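Local structure of hypothetical protein ST1444 (Sulfolobus tokodaii, 2EO0) at residues R100-D105 with E120-G125. The protein probably resolves Holliday junctions during genetic recombination, as a magnesium-dependent, structure-specific endonuclease that makes paired nicks in opposing strands of four-way DNA. Numbering follows the deposited sequence.
Sequences RFIKFD and ETVEKG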
ATOM      1  N   ARG A 100      19.949  -2.374  -7.791  1.00 32.48           N
ATOM      2  CA  ARG A 100      19.137  -2.795  -8.920  1.00 35.43           C
ATOM      3  C   ARG A 100      17.771  -3.350  -8.523  1.00 30.97           C
ATOM      4  O   ARG A 100      17.568  -3.794  -7.392  1.00 30.35           O
ATOM      5  CB  ARG A 100      19.884  -3.854  -9.713  1.00 40.08           C
ATOM      6  CG  ARG A 100      21.215  -3.398 -10.184  1.00 34.59           C
ATOM      7  CD  ARG A 100      21.081  -2.476 -11.346  1.00 38.64           C
ATOM      8  NE  ARG A 100      22.304  -1.700 -11.451  1.00 58.84           N
ATOM      9  CZ  ARG A 100      22.767  -1.180 -12.574  1.00 57.68           C
ATOM     10  NH1 ARG A 100      22.090  -1.354 -13.707  1.00 63.17           N
ATOM     11  NH2 ARG A 100      23.924  -0.521 -12.561  1.00 45.38           N
ATOM     12  N   PHE A 101      16.865  -3.347  -9.494  1.00 27.73           N
ATOM     13  CA  PHE A 101      15.501  -3.821  -9.326  1.00 32.44           C
ATOM     14  C   PHE A 101      15.068  -4.622 -10.530  1.00 32.22           C
ATOM     15  O   PHE A 101      15.236  -4.179 -11.652  1.00 26.47           O
ATOM     16  CB  PHE A 101      14.545  -2.623  -9.228  1.00 38.68           C
ATOM     17  CG  PHE A 101      14.870  -1.685  -8.121  1.00 34.02           C
ATOM     18  CD1 PHE A 101      14.354  -1.891  -6.854  1.00 34.67           C
ATOM     19  CD2 PHE A 101      15.740  -0.614  -8.336  1.00 36.35           C
ATOM     20  CE1 PHE A 101      14.705  -1.032  -5.801  1.00 37.78           C
ATOM     21  CE2 PHE A 101      16.098   0.241  -7.304  1.00 29.91           C
ATOM     22  CZ  PHE A 101      15.582   0.036  -6.035  1.00 36.66           C
ATOM     23  N   ILE A 102      14.486  -5.785 -10.298  1.00 33.07           N
ATOM     24  CA  ILE A 102      13.947  -6.586 -11.391  1.00 34.45           C
ATOM     25  C   ILE A 102      12.542  -6.997 -10.966  1.00 35.92           C
ATOM     26  O   ILE A 102      12.198  -6.901  -9.782  1.00 35.15           O
ATOM     27  CB  ILE A 102      14.763  -7.863 -11.625  1.00 41.83           C
ATOM     28  CG1 ILE A 102      14.973  -8.571 -10.290  1.00 38.40           C
ATOM     29  CG2 ILE A 102      16.094  -7.525 -12.299  1.00 39.94           C
ATOM     30  CD1 ILE A 102      15.512  -9.970 -10.434  1.00 48.99           C
ATOM     31  N   LYS A 103      11.724  -7.434 -11.923  1.00 38.41           N
ATOM     32  CA  LYS A 103      10.373  -7.902 -11.602  1.00 29.69           C
ATOM     33  C   LYS A 103      10.564  -9.184 -10.807  1.00 34.85           C
ATOM     34  O   LYS A 103      11.371 -10.042 -11.173  1.00 27.03           O
ATOM     35  CB  LYS A 103       9.571  -8.240 -12.858  1.00 35.90           C
ATOM     36  CG  LYS A 103       8.929  -7.072 -13.561  1.00 37.27           C
ATOM     37  CD  LYS A 103       8.286  -7.546 -14.861  1.00 50.48           C
ATOM     38  CE  LYS A 103       7.184  -6.592 -15.364  1.00 65.82           C
ATOM     39  NZ  LYS A 103       7.614  -5.170 -15.533  1.00 59.82           N
ATOM     40  N   PHE A 104       9.826  -9.315  -9.712  1.00 33.14           N
ATOM     41  CA  PHE A 104       9.944 -10.508  -8.890  1.00 37.06           C
ATOM     42  C   PHE A 104       9.706 -11.788  -9.715  1.00 40.05           C
ATOM     43  O   PHE A 104      10.161 -12.879  -9.345  1.00 28.08           O
ATOM     44  CB  PHE A 104       8.956 -10.434  -7.742  1.00 35.07           C
ATOM     45  CG  PHE A 104       9.405 -11.162  -6.540  1.00 33.40           C
ATOM     46  CD1 PHE A 104      10.261 -10.556  -5.633  1.00 24.85           C
ATOM     47  CD2 PHE A 104       8.977 -12.465  -6.306  1.00 32.42           C
ATOM     48  CE1 PHE A 104      10.692 -11.232  -4.496  1.00 26.84           C
ATOM     49  CE2 PHE A 104       9.401 -13.156  -5.167  1.00 38.34           C
ATOM     50  CZ  PHE A 104      10.264 -12.531  -4.258  1.00 27.46           C
ATOM     51  N   ASP A 105       8.998 -11.633 -10.833  1.00 40.93           N
ATOM     52  CA  ASP A 105       8.691 -12.742 -11.737  1.00 45.00           C
ATOM     53  C   ASP A 105       9.921 -13.316 -12.424  1.00 42.83           C
ATOM     54  O   ASP A 105       9.845 -14.363 -13.055  1.00 39.07           O
ATOM     55  CB  ASP A 105       7.708 -12.294 -12.817  1.00 50.89           C
ATOM     56  CG  ASP A 105       6.350 -11.974 -12.260  1.00 69.04           C
ATOM     57  OD1 ASP A 105       5.995 -12.570 -11.207  1.00 63.29           O
ATOM     58  OD2 ASP A 105       5.632 -11.144 -12.882  1.00 70.68           O
ATOM     59  N   GLU A 120      24.023 -11.740 -12.961  1.00 51.64           N
ATOM     60  CA  GLU A 120      24.174 -11.123 -14.265  1.00 54.25           C
ATOM     61  C   GLU A 120      22.918 -10.315 -14.572  1.00 52.14           C
ATOM     62  O   GLU A 120      22.987  -9.134 -14.942  1.00 47.19           O
ATOM     63  CB  GLU A 120      24.352 -12.199 -15.344  1.00 54.01           C
ATOM     64  CG  GLU A 120      25.562 -13.102 -15.136  1.00 78.89           C
ATOM     65  CD  GLU A 120      25.698 -13.611 -13.692  1.00 79.22           C
ATOM     66  OE1 GLU A 120      24.867 -14.427 -13.245  1.00 71.14           O
ATOM     67  OE2 GLU A 120      26.646 -13.181 -13.001  1.00 85.46           O
ATOM     68  N   THR A 121      21.773 -10.964 -14.407  1.00 39.03           N
ATOM     69  CA  THR A 121      20.488 -10.352 -14.709  1.00 43.53           C
ATOM     70  C   THR A 121      20.214  -9.109 -13.877  1.00 45.32           C
ATOM     71  O   THR A 121      19.769  -8.084 -14.389  1.00 45.93           O
ATOM     72  CB  THR A 121      19.397 -11.378 -14.496  1.00 50.70           C
ATOM     73  OG1 THR A 121      19.832 -12.611 -15.082  1.00 46.80           O
ATOM     74  CG2 THR A 121      18.081 -10.928 -15.144  1.00 33.90           C
ATOM     75  N   VAL A 122      20.496  -9.214 -12.588  1.00 44.49           N
ATOM     76  CA  VAL A 122      20.310  -8.114 -11.659  1.00 40.07           C
ATOM     77  C   VAL A 122      21.182  -6.922 -12.058  1.00 42.63           C
ATOM     78  O   VAL A 122      20.746  -5.771 -12.022  1.00 40.60           O
ATOM     79  CB  VAL A 122      20.669  -8.592 -10.232  1.00 40.30           C
ATOM     80  CG1 VAL A 122      20.714  -7.425  -9.253  1.00 38.79           C
ATOM     81  CG2 VAL A 122      19.661  -9.648  -9.793  1.00 32.37           C
ATOM     82  N   GLU A 123      22.418  -7.195 -12.449  1.00 43.44           N
ATOM     83  CA  GLU A 123      23.306  -6.108 -12.826  1.00 46.69           C
ATOM     84  C   GLU A 123      22.724  -5.348 -14.000  1.00 41.06           C
ATOM     85  O   GLU A 123      22.854  -4.131 -14.084  1.00 43.42           O
ATOM     86  CB  GLU A 123      24.682  -6.641 -13.202  1.00 43.54           C
ATOM     87  CG  GLU A 123      25.339  -7.468 -12.133  1.00 48.75           C
ATOM     88  CD  GLU A 123      26.768  -7.786 -12.471  1.00 44.63           C
ATOM     89  OE1 GLU A 123      27.033  -8.191 -13.626  1.00 40.03           O
ATOM     90  OE2 GLU A 123      27.621  -7.635 -11.577  1.00 44.93           O
ATOM     91  N   LYS A 124      22.078  -6.082 -14.899  1.00 45.31           N
ATOM     92  CA  LYS A 124      21.479  -5.490 -16.088  1.00 47.52           C
ATOM     93  C   LYS A 124      20.041  -5.055 -15.794  1.00 48.18           C
ATOM     94  O   LYS A 124      19.312  -4.617 -16.686  1.00 48.87           O
ATOM     95  CB  LYS A 124      21.520  -6.503 -17.237  1.00 47.70           C
ATOM     96  CG  LYS A 124      20.829  -6.065 -18.523  1.00 65.78           C
ATOM     97  CD  LYS A 124      20.440  -7.291 -19.340  1.00 74.15           C
ATOM     98  CE  LYS A 124      19.706  -6.928 -20.628  1.00 71.57           C
ATOM     99  NZ  LYS A 124      19.266  -8.170 -21.341  1.00 67.58           N
ATOM    100  N   GLY A 125      19.641  -5.170 -14.532  1.00 47.70           N
ATOM    101  CA  GLY A 125      18.301  -4.775 -14.143  1.00 47.46           C
ATOM    102  C   GLY A 125      18.157  -3.267 -14.214  1.00 48.06           C
ATOM    103  O   GLY A 125      19.031  -2.586 -14.741  1.00 40.67           O
TER
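Arg100 lays its aliphatic chain over the C-terminal turn of helix 119-123, its CB resting 3.7 Å from Val122 CG1 and its CG passing 3.0 Å from Val122 O. That carbonyl oxygen already accepts the Gly125 N-H at 2.8 Å, a bond that closes a turn just past the helix end. CG leaves opposite the carbonyl carbon (chi1 -57°), and one bend at chi2 (-76°) turns the rest of the arginine along the helix end toward the carbonyls of Glu123 and Gly125. Glu123 O sits over one face of the guanidinium, 2.9 Å from NH1 but badly angled for a hydrogen bond. Gly125 O instead lies at the edge, in the guanidinium plane, and takes a weak bond from NH1 at 3.5 Å. The carbonyls gathered here would probably stabilise the positive charge. Further along the strand, Ile102 approaches the same turn with both branches, CG2 reaching Gly125 CA at 4.0 Å and CD1 meeting Val122 CG2 at 4.2 Å. Ile117 and strand 88-95 also touch Ile102 and Val122. The contact packs the end of short helix 119-123 and the turn after it against strand 98-103, outermost within this chain in the mixed sheet of this PDDEXK-clan, Hjc-family nuclease fold.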